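Local coordinates for protein succinate dehydrogenase subunit A (Mycolicibacterium smegmatis MC2 51, PDB 6LUM) that probably oxidises succinate to fumarate as the flavoprotein subunit of succinate dehydrogenase, carrying FAD bound covalently, at residues D[160-168]-D[179-187]; D[35-43]-D[214-222]. One frame throughout, in Å; residues are numbered along the deposited sequence.

Contact 1 (D[160-168]-D[179-187]); sequences NEFYALDIA and TGVIAYELA. With FAD (flavin-adenine dinucleotide), chain Y.
Leu165 and Asp166 both turn their backbone N-H groups to Ile182 of the facing strand, a classic beta bulge in the antiparallel hairpin made by strands 162-172 and 175-185. Ile182 O takes both bonds in its carbonyl plane, from Leu165 N at 2.8 Å and Asp166 N at 3.0 Å. The extra residue shifts the pairing, and just before it Ala164 N gives a weak hydrogen bond to N1A of the FAD adenine; the small methyl of Ala164 suits a place between that ring and Val181 CG1.

Glu185 runs beside the Phe162 ring in the same direction. Its CG stands anti to the backbone N (chi1 -171°) and the chain stays extended. CB lies over one ring face, a CH-pi contact 4.2 Å from the centroid; CG comes to 3.6 Å from Phe162 CE1; CD and OE2 pass the same rim of the ring, the carboxylate turned 45° from the ring plane. Beyond it, OE1 has a weak hydrogen bond to His192. The methylenes lie against the ring near its rim, with the carboxylate alongside the same rim.

Near the bulge, Leu165 CD1 packs alongside Tyr184 CB, with helix 503-527 touching both side chains. Toward the hairpin turn, Ala168 O accepts two bonds from Thr179, one nearly straight from its N and one from OG1, which approaches from above the carbonyl plane.

Contact 2 (D[35-43]-D[214-222]); sequences TKLYPTRSH and SNAHTLTGD. With FAD (flavin-adenine dinucleotide), chain Y.
The FAD-binding cleft of the flavoprotein closes here between two loops, one of them (35-43) following strand 31-35 and the other (214-222) leading into helix 223-229, with the cofactor held from its adenine to its flavin ring. At the flavin end His43 NE2 is joined covalently to the C8M methyl of FAD, modelled at 1.7 Å, the 8-alpha-histidyl linkage familiar from succinate dehydrogenases. The imidazole reaches it because CG stands anti to the backbone N (chi1 -154°), which sends the ring across toward 214-222. Ala216 N lies over one face of the imidazole, 3.6 Å from CE1, while Ser214 O and the flavin methyl sit at its edge. A histidine suits the place because its flat ring can take the backbone of Ala216 over one face and present an edge nitrogen, NE2, to the flavin methyl.

At the adenine end the long side chain of Lys36 bends at chi3 (-75°), passing its CD 3.8 Å from FAD C5A before the amine turns to the other loop. There NZ gives a hydrogen bond to Thr218 O at 3.3 Å and forms a salt bridge, weak as a hydrogen bond, with Asp222 OD2, also at 3.3 Å. Glu510 of helix 503-527 supplies a second salt bridge to the same amine. Asp222 OD2 in turn accepts from the adenine amine N6A at 2.9 Å, as a carboxylate well can. Between the two ends Leu37 CD2 packs on Thr218 CG2 at 4.0 Å, an apolar spot beside the polar pair.

With the carboxylates of Asp222 and Glu510 close together, the lysine charge would be expected to ease their mutual repulsion and keep Asp222 ionised as an acceptor for adenine, while the covalent link fixes the flavin permanently in the subunit.

Both contacts are buried, and both touch FAD, but they differ in kind. Contact 1 is an antiparallel strand pair interrupted by a bulge, farther from the centre of the chain and bound mainly by backbone hydrogen bonds with apolar packing on its two faces; contact 2 joins two irregular loops nearer the centre, and relies on charged and polar side-chain bonds, with His43 covalently joined to FAD. They meet where Phe162 N probably bonds to Thr35 O, at 2.6 Å, and where Tyr163 CE2 packs 3.5 Å from Lys36 CE. Helix 503-527 touches side chains of each. Contact 1 meets FAD at the adenine, whereas contact 2 spans the cofactor from adenine to flavin.

Contact 1 (D[160-168]-D[179-187])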
loop_
_atom_site.group_PDB
_atom_site.type_symbol
_atom_site.label_atom_id
_atom_site.label_comp_id
_atom_site.label_asym_id
_atom_site.label_seq_id
_atom_site.Cartn_x
_atom_site.Cartn_y
_atom_site.Cartn_z
ATOM N N ASN D 160 -25.209 13.234 -5.316
ATOM C CA ASN D 160 -25.719 14.346 -4.531
ATOM C C ASN D 160 -26.575 15.260 -5.385
ATOM O O ASN D 160 -26.243 15.548 -6.533
ATOM C CB ASN D 160 -24.572 15.140 -3.925
ATOM C CG ASN D 160 -23.632 14.284 -3.139
ATOM O OD1 ASN D 160 -23.990 13.751 -2.102
ATOM N ND2 ASN D 160 -22.415 14.148 -3.624
ATOM N N GLU D 161 -27.678 15.721 -4.808
ATOM C CA GLU D 161 -28.635 16.593 -5.476
ATOM C C GLU D 161 -29.267 15.901 -6.682
ATOM O O GLU D 161 -29.201 16.370 -7.814
ATOM C CB GLU D 161 -27.981 17.919 -5.841
ATOM C CG GLU D 161 -27.674 18.729 -4.610
ATOM C CD GLU D 161 -26.949 20.007 -4.905
ATOM O OE1 GLU D 161 -26.496 20.184 -6.053
ATOM O OE2 GLU D 161 -26.842 20.847 -3.991
ATOM N N PHE D 162 -29.897 14.766 -6.396
ATOM C CA PHE D 162 -30.657 13.966 -7.348
ATOM C C PHE D 162 -32.051 13.783 -6.772
ATOM O O PHE D 162 -32.258 12.907 -5.937
ATOM C CB PHE D 162 -30.015 12.608 -7.563
ATOM C CG PHE D 162 -29.030 12.559 -8.675
ATOM C CD1 PHE D 162 -27.900 13.327 -8.645
ATOM C CD2 PHE D 162 -29.215 11.713 -9.730
ATOM C CE1 PHE D 162 -26.987 13.266 -9.655
ATOM C CE2 PHE D 162 -28.303 11.655 -10.733
ATOM C CZ PHE D 162 -27.188 12.432 -10.692
ATOM N N TYR D 163 -33.016 14.566 -7.213
ATOM C CA TYR D 163 -34.370 14.446 -6.684
ATOM C C TYR D 163 -35.033 13.232 -7.305
ATOM O O TYR D 163 -35.569 13.308 -8.406
ATOM C CB TYR D 163 -35.176 15.702 -6.972
ATOM C CG TYR D 163 -34.701 16.925 -6.243
ATOM C CD1 TYR D 163 -33.428 17.422 -6.440
ATOM C CD2 TYR D 163 -35.531 17.593 -5.373
ATOM C CE1 TYR D 163 -32.993 18.525 -5.783
ATOM C CE2 TYR D 163 -35.106 18.706 -4.718
ATOM C CZ TYR D 163 -33.834 19.167 -4.924
ATOM O OH TYR D 163 -33.398 20.286 -4.263
ATOM N N ALA D 164 -35.020 12.105 -6.602
ATOM C CA ALA D 164 -35.704 10.913 -7.083
ATOM C C ALA D 164 -37.196 11.161 -7.188
ATOM O O ALA D 164 -37.872 11.304 -6.172
ATOM C CB ALA D 164 -35.443 9.724 -6.169
ATOM N N LEU D 165 -37.721 11.184 -8.409
ATOM C CA LEU D 165 -39.093 11.597 -8.652
ATOM C C LEU D 165 -40.058 10.448 -8.876
ATOM O O LEU D 165 -41.263 10.645 -8.716
ATOM C CB LEU D 165 -39.155 12.527 -9.864
ATOM C CG LEU D 165 -38.611 13.927 -9.631
ATOM C CD1 LEU D 165 -38.664 14.737 -10.890
ATOM C CD2 LEU D 165 -39.402 14.589 -8.542
ATOM N N ASP D 166 -39.584 9.264 -9.244
ATOM C CA ASP D 166 -40.530 8.180 -9.474
ATOM C C ASP D 166 -39.823 6.846 -9.341
ATOM O O ASP D 166 -38.598 6.775 -9.351
ATOM C CB ASP D 166 -41.179 8.297 -10.850
ATOM C CG ASP D 166 -42.595 7.791 -10.864
ATOM O OD1 ASP D 166 -43.179 7.686 -11.963
ATOM O OD2 ASP D 166 -43.130 7.498 -9.775
ATOM N N ILE D 167 -40.612 5.785 -9.209
ATOM C CA ILE D 167 -40.093 4.431 -9.315
ATOM C C ILE D 167 -40.851 3.716 -10.421
ATOM O O ILE D 167 -41.945 4.117 -10.821
ATOM C CB ILE D 167 -40.173 3.630 -8.001
ATOM C CG1 ILE D 167 -41.611 3.301 -7.653
ATOM C CG2 ILE D 167 -39.542 4.388 -6.876
ATOM C CD1 ILE D 167 -41.746 2.691 -6.305
ATOM N N ALA D 168 -40.249 2.643 -10.915
ATOM C CA ALA D 168 -40.784 1.876 -12.029
ATOM C C ALA D 168 -41.152 0.491 -11.526
ATOM O O ALA D 168 -40.274 -0.328 -11.251
ATOM C CB ALA D 168 -39.768 1.795 -13.160
ATOM N N THR D 179 -38.066 -2.191 -10.165
ATOM C CA THR D 179 -36.887 -2.361 -10.997
ATOM C C THR D 179 -36.003 -1.129 -11.068
ATOM O O THR D 179 -34.781 -1.262 -11.087
ATOM C CB THR D 179 -37.296 -2.766 -12.413
ATOM O OG1 THR D 179 -38.177 -1.782 -12.956
ATOM C CG2 THR D 179 -38.006 -4.091 -12.385
ATOM N N GLY D 180 -36.573 0.067 -11.104
ATOM C CA GLY D 180 -35.756 1.248 -11.287
ATOM C C GLY D 180 -36.306 2.460 -10.576
ATOM O O GLY D 180 -37.465 2.501 -10.166
ATOM N N VAL D 181 -35.442 3.460 -10.454
ATOM C CA VAL D 181 -35.757 4.749 -9.854
ATOM C C VAL D 181 -35.446 5.825 -10.880
ATOM O O VAL D 181 -34.326 5.887 -11.395
ATOM C CB VAL D 181 -34.960 4.981 -8.565
ATOM C CG1 VAL D 181 -35.102 6.389 -8.117
ATOM C CG2 VAL D 181 -35.439 4.067 -7.490
ATOM N N ILE D 182 -36.429 6.658 -11.187
ATOM C CA ILE D 182 -36.265 7.780 -12.098
ATOM C C ILE D 182 -35.998 9.023 -11.267
ATOM O O ILE D 182 -36.851 9.444 -10.476
ATOM C CB ILE D 182 -37.501 7.968 -12.987
ATOM C CG1 ILE D 182 -37.640 6.815 -13.969
ATOM C CG2 ILE D 182 -37.416 9.267 -13.722
ATOM C CD1 ILE D 182 -38.469 5.686 -13.475
ATOM N N ALA D 183 -34.818 9.606 -11.452
ATOM C CA ALA D 183 -34.323 10.733 -10.684
ATOM C C ALA D 183 -34.077 11.920 -11.599
ATOM O O ALA D 183 -34.002 11.789 -12.816
ATOM C CB ALA D 183 -33.033 10.368 -9.952
ATOM N N TYR D 184 -33.913 13.086 -10.993
ATOM C CA TYR D 184 -33.747 14.341 -11.711
ATOM C C TYR D 184 -32.511 15.033 -11.164
ATOM O O TYR D 184 -32.513 15.489 -10.023
ATOM C CB TYR D 184 -34.985 15.212 -11.545
ATOM C CG TYR D 184 -34.899 16.601 -12.113
ATOM C CD1 TYR D 184 -35.427 16.893 -13.347
ATOM C CD2 TYR D 184 -34.328 17.627 -11.396
ATOM C CE1 TYR D 184 -35.367 18.156 -13.859
ATOM C CE2 TYR D 184 -34.259 18.892 -11.903
ATOM C CZ TYR D 184 -34.781 19.153 -13.133
ATOM O OH TYR D 184 -34.714 20.424 -13.635
ATOM N N GLU D 185 -31.461 15.115 -11.966
ATOM C CA GLU D 185 -30.241 15.774 -11.530
ATOM C C GLU D 185 -30.454 17.274 -11.488
ATOM O O GLU D 185 -30.698 17.896 -12.521
ATOM C CB GLU D 185 -29.099 15.434 -12.469
ATOM C CG GLU D 185 -27.764 15.905 -11.983
ATOM C CD GLU D 185 -26.670 15.672 -12.992
ATOM O OE1 GLU D 185 -26.982 15.597 -14.194
ATOM O OE2 GLU D 185 -25.496 15.565 -12.589
ATOM N N LEU D 186 -30.353 17.865 -10.300
ATOM C CA LEU D 186 -30.595 19.296 -10.171
ATOM C C LEU D 186 -29.586 20.100 -10.966
ATOM O O LEU D 186 -29.930 21.124 -11.552
ATOM C CB LEU D 186 -30.547 19.715 -8.706
ATOM C CG LEU D 186 -30.579 21.215 -8.426
ATOM C CD1 LEU D 186 -31.979 21.729 -8.466
ATOM C CD2 LEU D 186 -29.943 21.530 -7.107
ATOM N N ALA D 187 -28.339 19.635 -11.018
ATOM C CA ALA D 187 -27.248 20.456 -11.528
ATOM C C ALA D 187 -27.282 20.613 -13.037
ATOM O O ALA D 187 -26.773 21.606 -13.559
ATOM C CB ALA D 187 -25.914 19.854 -11.111
HETATM P PA FAD Y . -33.768 12.354 7.397
HETATM O O1A FAD Y . -32.501 12.415 8.214
HETATM O O2A FAD Y . -35.017 13.044 7.891
HETATM O O5B FAD Y . -33.441 12.905 5.920
HETATM C C5B FAD Y . -33.919 12.217 4.765
HETATM C C4B FAD Y . -32.785 12.068 3.760
HETATM O O4B FAD Y . -33.271 11.446 2.568
HETATM C C3B FAD Y . -32.204 13.421 3.378
HETATM O O3B FAD Y . -30.848 13.511 3.836
HETATM C C2B FAD Y . -32.323 13.521 1.864
HETATM O O2B FAD Y . -31.056 13.692 1.216
HETATM C C1B FAD Y . -32.962 12.218 1.403
HETATM N N9A FAD Y . -34.203 12.509 0.643
HETATM C C8A FAD Y . -35.372 12.922 1.170
HETATM N N7A FAD Y . -36.309 13.097 0.204
HETATM C C5A FAD Y . -35.737 12.790 -0.975
HETATM C C6A FAD Y . -36.164 12.760 -2.394
HETATM N N6A FAD Y . -37.424 13.101 -2.755
HETATM N N1A FAD Y . -35.252 12.379 -3.317
HETATM C C2A FAD Y . -33.997 12.038 -2.972
HETATM N N3A FAD Y . -33.542 12.043 -1.706
HETATM C C4A FAD Y . -34.349 12.404 -0.679
HETATM N N1 FAD Y . -35.246 12.078 17.137
HETATM C C2 FAD Y . -34.683 11.584 18.269
HETATM O O2 FAD Y . -34.707 10.349 18.460
HETATM N N3 FAD Y . -34.103 12.369 19.194
HETATM C C4 FAD Y . -34.036 13.700 19.063
HETATM O O4 FAD Y . -33.490 14.403 19.941
HETATM C C4X FAD Y . -34.627 14.320 17.853
HETATM N N5 FAD Y . -34.603 15.655 17.646
HETATM C C5X FAD Y . -35.152 16.192 16.531
HETATM C C6 FAD Y . -35.114 17.569 16.339
HETATM C C7 FAD Y . -35.675 18.128 15.196
HETATM C C7M FAD Y . -35.633 19.620 14.991
HETATM C C8 FAD Y . -36.316 17.256 14.177
HETATM C C8M FAD Y . -36.923 17.866 12.940
HETATM C C9 FAD Y . -36.356 15.880 14.365
HETATM C C9A FAD Y . -35.795 15.320 15.506
HETATM N N10 FAD Y . -35.831 13.925 15.704
HETATM C C10 FAD Y . -35.252 13.401 16.874
HETATM C "C1'" FAD Y . -36.457 13.043 14.716
HETATM C "C2'" FAD Y . -35.401 12.127 14.109
HETATM O "O2'" FAD Y . -34.228 12.889 13.801
HETATM C "C3'" FAD Y . -35.919 11.459 12.842
HETATM O "O3'" FAD Y . -36.720 10.324 13.194
HETATM C "C4'" FAD Y . -34.767 11.010 11.951
HETATM O "O4'" FAD Y . -33.789 12.054 11.878
HETATM C "C5'" FAD Y . -35.258 10.674 10.548
HETATM O "O5'" FAD Y . -34.159 10.707 9.639
HETATM P P FAD Y . -34.138 9.751 8.343
HETATM O O1P FAD Y . -32.829 8.998 8.334
HETATM O O2P FAD Y . -35.443 8.993 8.294
HETATM O O3P FAD Y . -34.121 10.807 7.128
#

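Contact 2 (D[35-43]-D[214-222])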
loop_
_atom_site.group_PDB
_atom_site.type_symbol
_atom_site.label_atom_id
_atom_site.label_comp_id
_atom_site.label_asym_id
_atom_site.label_seq_id
_atom_site.Cartn_x
_atom_site.Cartn_y
_atom_site.Cartn_z
ATOM N N THR D 35 -29.419 11.548 -3.136
ATOM C CA THR D 35 -29.723 12.518 -2.104
ATOM C C THR D 35 -30.199 13.785 -2.790
ATOM O O THR D 35 -29.663 14.154 -3.831
ATOM C CB THR D 35 -28.487 12.823 -1.267
ATOM O OG1 THR D 35 -27.724 11.635 -1.085
ATOM C CG2 THR D 35 -28.902 13.262 0.090
ATOM N N LYS D 36 -31.202 14.448 -2.234
ATOM C CA LYS D 36 -31.518 15.779 -2.724
ATOM C C LYS D 36 -30.657 16.836 -2.063
ATOM O O LYS D 36 -30.691 17.996 -2.475
ATOM C CB LYS D 36 -32.989 16.099 -2.502
ATOM C CG LYS D 36 -33.293 16.513 -1.116
ATOM C CD LYS D 36 -34.751 16.440 -0.808
ATOM C CE LYS D 36 -35.506 17.552 -1.418
ATOM N NZ LYS D 36 -36.923 17.479 -1.008
ATOM N N LEU D 37 -29.876 16.452 -1.062
ATOM C CA LEU D 37 -28.985 17.335 -0.333
ATOM C C LEU D 37 -27.596 16.740 -0.396
ATOM O O LEU D 37 -27.335 15.804 -1.142
ATOM C CB LEU D 37 -29.406 17.488 1.129
ATOM C CG LEU D 37 -30.825 17.931 1.441
ATOM C CD1 LEU D 37 -31.223 17.441 2.786
ATOM C CD2 LEU D 37 -30.916 19.416 1.396
ATOM N N TYR D 38 -26.696 17.293 0.380
ATOM C CA TYR D 38 -25.471 16.578 0.649
ATOM C C TYR D 38 -25.699 15.689 1.863
ATOM O O TYR D 38 -26.551 15.996 2.691
ATOM C CB TYR D 38 -24.323 17.548 0.873
ATOM C CG TYR D 38 -23.718 17.978 -0.431
ATOM C CD1 TYR D 38 -24.332 18.924 -1.216
ATOM C CD2 TYR D 38 -22.564 17.399 -0.901
ATOM C CE1 TYR D 38 -23.799 19.296 -2.416
ATOM C CE2 TYR D 38 -22.024 17.769 -2.098
ATOM C CZ TYR D 38 -22.647 18.717 -2.851
ATOM O OH TYR D 38 -22.104 19.089 -4.050
ATOM N N PRO D 39 -25.003 14.562 1.968
ATOM C CA PRO D 39 -25.339 13.605 3.023
ATOM C C PRO D 39 -25.431 14.209 4.406
ATOM O O PRO D 39 -26.300 13.811 5.181
ATOM C CB PRO D 39 -24.202 12.596 2.923
ATOM C CG PRO D 39 -23.832 12.631 1.539
ATOM C CD PRO D 39 -23.977 14.023 1.071
ATOM N N THR D 40 -24.583 15.174 4.729
ATOM C CA THR D 40 -24.507 15.741 6.065
ATOM C C THR D 40 -25.442 16.918 6.277
ATOM O O THR D 40 -25.444 17.495 7.361
ATOM C CB THR D 40 -23.077 16.167 6.358
ATOM O OG1 THR D 40 -22.514 16.767 5.190
ATOM C CG2 THR D 40 -22.253 14.967 6.736
ATOM N N ARG D 41 -26.237 17.279 5.285
ATOM C CA ARG D 41 -27.196 18.361 5.403
ATOM C C ARG D 41 -28.552 17.879 5.872
ATOM O O ARG D 41 -29.517 18.642 5.818
ATOM C CB ARG D 41 -27.350 19.061 4.063
ATOM C CG ARG D 41 -26.559 20.311 3.887
ATOM C CD ARG D 41 -25.139 20.103 4.220
ATOM N NE ARG D 41 -24.261 20.941 3.433
ATOM C CZ ARG D 41 -23.052 21.293 3.828
ATOM N NH1 ARG D 41 -22.608 20.888 4.991
ATOM N NH2 ARG D 41 -22.295 22.050 3.066
ATOM N N SER D 42 -28.648 16.639 6.330
ATOM C CA SER D 42 -29.911 15.962 6.556
ATOM C C SER D 42 -30.453 16.242 7.944
ATOM O O SER D 42 -29.717 16.532 8.880
ATOM C CB SER D 42 -29.742 14.471 6.367
ATOM O OG SER D 42 -29.025 14.217 5.187
ATOM N N HIS D 43 -31.779 16.198 8.031
ATOM C CA HIS D 43 -32.511 16.470 9.262
ATOM C C HIS D 43 -31.943 15.766 10.484
ATOM O O HIS D 43 -31.966 16.317 11.584
ATOM C CB HIS D 43 -33.988 16.100 9.089
ATOM C CG HIS D 43 -34.910 16.861 9.991
ATOM N ND1 HIS D 43 -34.675 18.165 10.367
ATOM C CD2 HIS D 43 -36.070 16.500 10.589
ATOM C CE1 HIS D 43 -35.650 18.575 11.158
ATOM N NE2 HIS D 43 -36.509 17.583 11.310
ATOM N N SER D 214 -41.216 22.119 13.019
ATOM C CA SER D 214 -39.808 22.106 13.364
ATOM C C SER D 214 -38.938 21.454 12.307
ATOM O O SER D 214 -37.716 21.474 12.446
ATOM C CB SER D 214 -39.600 21.390 14.690
ATOM O OG SER D 214 -39.434 20.010 14.480
ATOM N N ASN D 215 -39.524 20.889 11.256
ATOM C CA ASN D 215 -38.743 20.154 10.280
ATOM C C ASN D 215 -38.010 21.101 9.343
ATOM O O ASN D 215 -38.249 22.305 9.312
ATOM C CB ASN D 215 -39.630 19.217 9.477
ATOM C CG ASN D 215 -40.483 18.359 10.344
ATOM O OD1 ASN D 215 -40.107 17.256 10.713
ATOM N ND2 ASN D 215 -41.649 18.857 10.683
ATOM N N ALA D 216 -37.105 20.529 8.561
ATOM C CA ALA D 216 -36.327 21.293 7.613
ATOM C C ALA D 216 -37.241 21.910 6.566
ATOM O O ALA D 216 -38.437 21.650 6.518
ATOM C CB ALA D 216 -35.285 20.399 6.958
ATOM N N HIS D 217 -36.671 22.767 5.731
ATOM C CA HIS D 217 -37.418 23.262 4.587
ATOM C C HIS D 217 -37.508 22.232 3.484
ATOM O O HIS D 217 -38.297 22.407 2.554
ATOM C CB HIS D 217 -36.779 24.528 4.038
ATOM C CG HIS D 217 -37.070 25.747 4.846
ATOM N ND1 HIS D 217 -38.204 26.503 4.667
ATOM C CD2 HIS D 217 -36.371 26.345 5.835
ATOM C CE1 HIS D 217 -38.198 27.508 5.519
ATOM N NE2 HIS D 217 -37.096 27.435 6.240
ATOM N N THR D 218 -36.731 21.163 3.581
ATOM C CA THR D 218 -36.626 20.145 2.556
ATOM C C THR D 218 -37.332 18.857 2.938
ATOM O O THR D 218 -37.178 17.855 2.243
ATOM C CB THR D 218 -35.160 19.863 2.271
ATOM O OG1 THR D 218 -34.532 19.416 3.470
ATOM C CG2 THR D 218 -34.477 21.114 1.820
ATOM N N LEU D 219 -38.082 18.850 4.036
ATOM C CA LEU D 219 -38.860 17.685 4.442
ATOM C C LEU D 219 -40.294 17.895 3.984
ATOM O O LEU D 219 -41.174 18.263 4.755
ATOM C CB LEU D 219 -38.791 17.468 5.941
ATOM C CG LEU D 219 -37.481 16.961 6.510
ATOM C CD1 LEU D 219 -37.724 16.511 7.905
ATOM C CD2 LEU D 219 -36.930 15.848 5.669
ATOM N N THR D 220 -40.521 17.655 2.701
ATOM C CA THR D 220 -41.861 17.744 2.145
ATOM C C THR D 220 -42.574 16.403 2.134
ATOM O O THR D 220 -43.803 16.361 2.209
ATOM C CB THR D 220 -41.796 18.300 0.728
ATOM O OG1 THR D 220 -41.105 17.374 -0.110
ATOM C CG2 THR D 220 -41.057 19.614 0.721
ATOM N N GLY D 221 -41.828 15.311 2.039
ATOM C CA GLY D 221 -42.388 13.980 2.069
ATOM C C GLY D 221 -42.506 13.457 0.664
ATOM O O GLY D 221 -43.491 13.727 -0.021
ATOM N N ASP D 222 -41.523 12.684 0.229
ATOM C CA ASP D 222 -41.436 12.364 -1.182
ATOM C C ASP D 222 -41.359 10.869 -1.391
ATOM O O ASP D 222 -41.876 10.359 -2.382
ATOM C CB ASP D 222 -40.230 13.040 -1.803
ATOM C CG ASP D 222 -40.306 14.542 -1.725
ATOM O OD1 ASP D 222 -41.426 15.076 -1.615
ATOM O OD2 ASP D 222 -39.244 15.193 -1.761
HETATM P PA FAD Y . -33.768 12.354 7.397
HETATM O O1A FAD Y . -32.501 12.415 8.214
HETATM O O2A FAD Y . -35.017 13.044 7.891
HETATM O O5B FAD Y . -33.441 12.905 5.920
HETATM C C5B FAD Y . -33.919 12.217 4.765
HETATM C C4B FAD Y . -32.785 12.068 3.760
HETATM O O4B FAD Y . -33.271 11.446 2.568
HETATM C C3B FAD Y . -32.204 13.421 3.378
HETATM O O3B FAD Y . -30.848 13.511 3.836
HETATM C C2B FAD Y . -32.323 13.521 1.864
HETATM O O2B FAD Y . -31.056 13.692 1.216
HETATM C C1B FAD Y . -32.962 12.218 1.403
HETATM N N9A FAD Y . -34.203 12.509 0.643
HETATM C C8A FAD Y . -35.372 12.922 1.170
HETATM N N7A FAD Y . -36.309 13.097 0.204
HETATM C C5A FAD Y . -35.737 12.790 -0.975
HETATM C C6A FAD Y . -36.164 12.760 -2.394
HETATM N N6A FAD Y . -37.424 13.101 -2.755
HETATM N N1A FAD Y . -35.252 12.379 -3.317
HETATM C C2A FAD Y . -33.997 12.038 -2.972
HETATM N N3A FAD Y . -33.542 12.043 -1.706
HETATM C C4A FAD Y . -34.349 12.404 -0.679
HETATM N N1 FAD Y . -35.246 12.078 17.137
HETATM C C2 FAD Y . -34.683 11.584 18.269
HETATM O O2 FAD Y . -34.707 10.349 18.460
HETATM N N3 FAD Y . -34.103 12.369 19.194
HETATM C C4 FAD Y . -34.036 13.700 19.063
HETATM O O4 FAD Y . -33.490 14.403 19.941
HETATM C C4X FAD Y . -34.627 14.320 17.853
HETATM N N5 FAD Y . -34.603 15.655 17.646
HETATM C C5X FAD Y . -35.152 16.192 16.531
HETATM C C6 FAD Y . -35.114 17.569 16.339
HETATM C C7 FAD Y . -35.675 18.128 15.196
HETATM C C7M FAD Y . -35.633 19.620 14.991
HETATM C C8 FAD Y . -36.316 17.256 14.177
HETATM C C8M FAD Y . -36.923 17.866 12.940
HETATM C C9 FAD Y . -36.356 15.880 14.365
HETATM C C9A FAD Y . -35.795 15.320 15.506
HETATM N N10 FAD Y . -35.831 13.925 15.704
HETATM C C10 FAD Y . -35.252 13.401 16.874
HETATM C "C1'" FAD Y . -36.457 13.043 14.716
HETATM C "C2'" FAD Y . -35.401 12.127 14.109
HETATM O "O2'" FAD Y . -34.228 12.889 13.801
HETATM C "C3'" FAD Y . -35.919 11.459 12.842
HETATM O "O3'" FAD Y . -36.720 10.324 13.194
HETATM C "C4'" FAD Y . -34.767 11.010 11.951
HETATM O "O4'" FAD Y . -33.789 12.054 11.878
HETATM C "C5'" FAD Y . -35.258 10.674 10.548
HETATM O "O5'" FAD Y . -34.159 10.707 9.639
HETATM P P FAD Y . -34.138 9.751 8.343
HETATM O O1P FAD Y . -32.829 8.998 8.334
HETATM O O2P FAD Y . -35.443 8.993 8.294
HETATM O O3P FAD Y . -34.121 10.807 7.128
#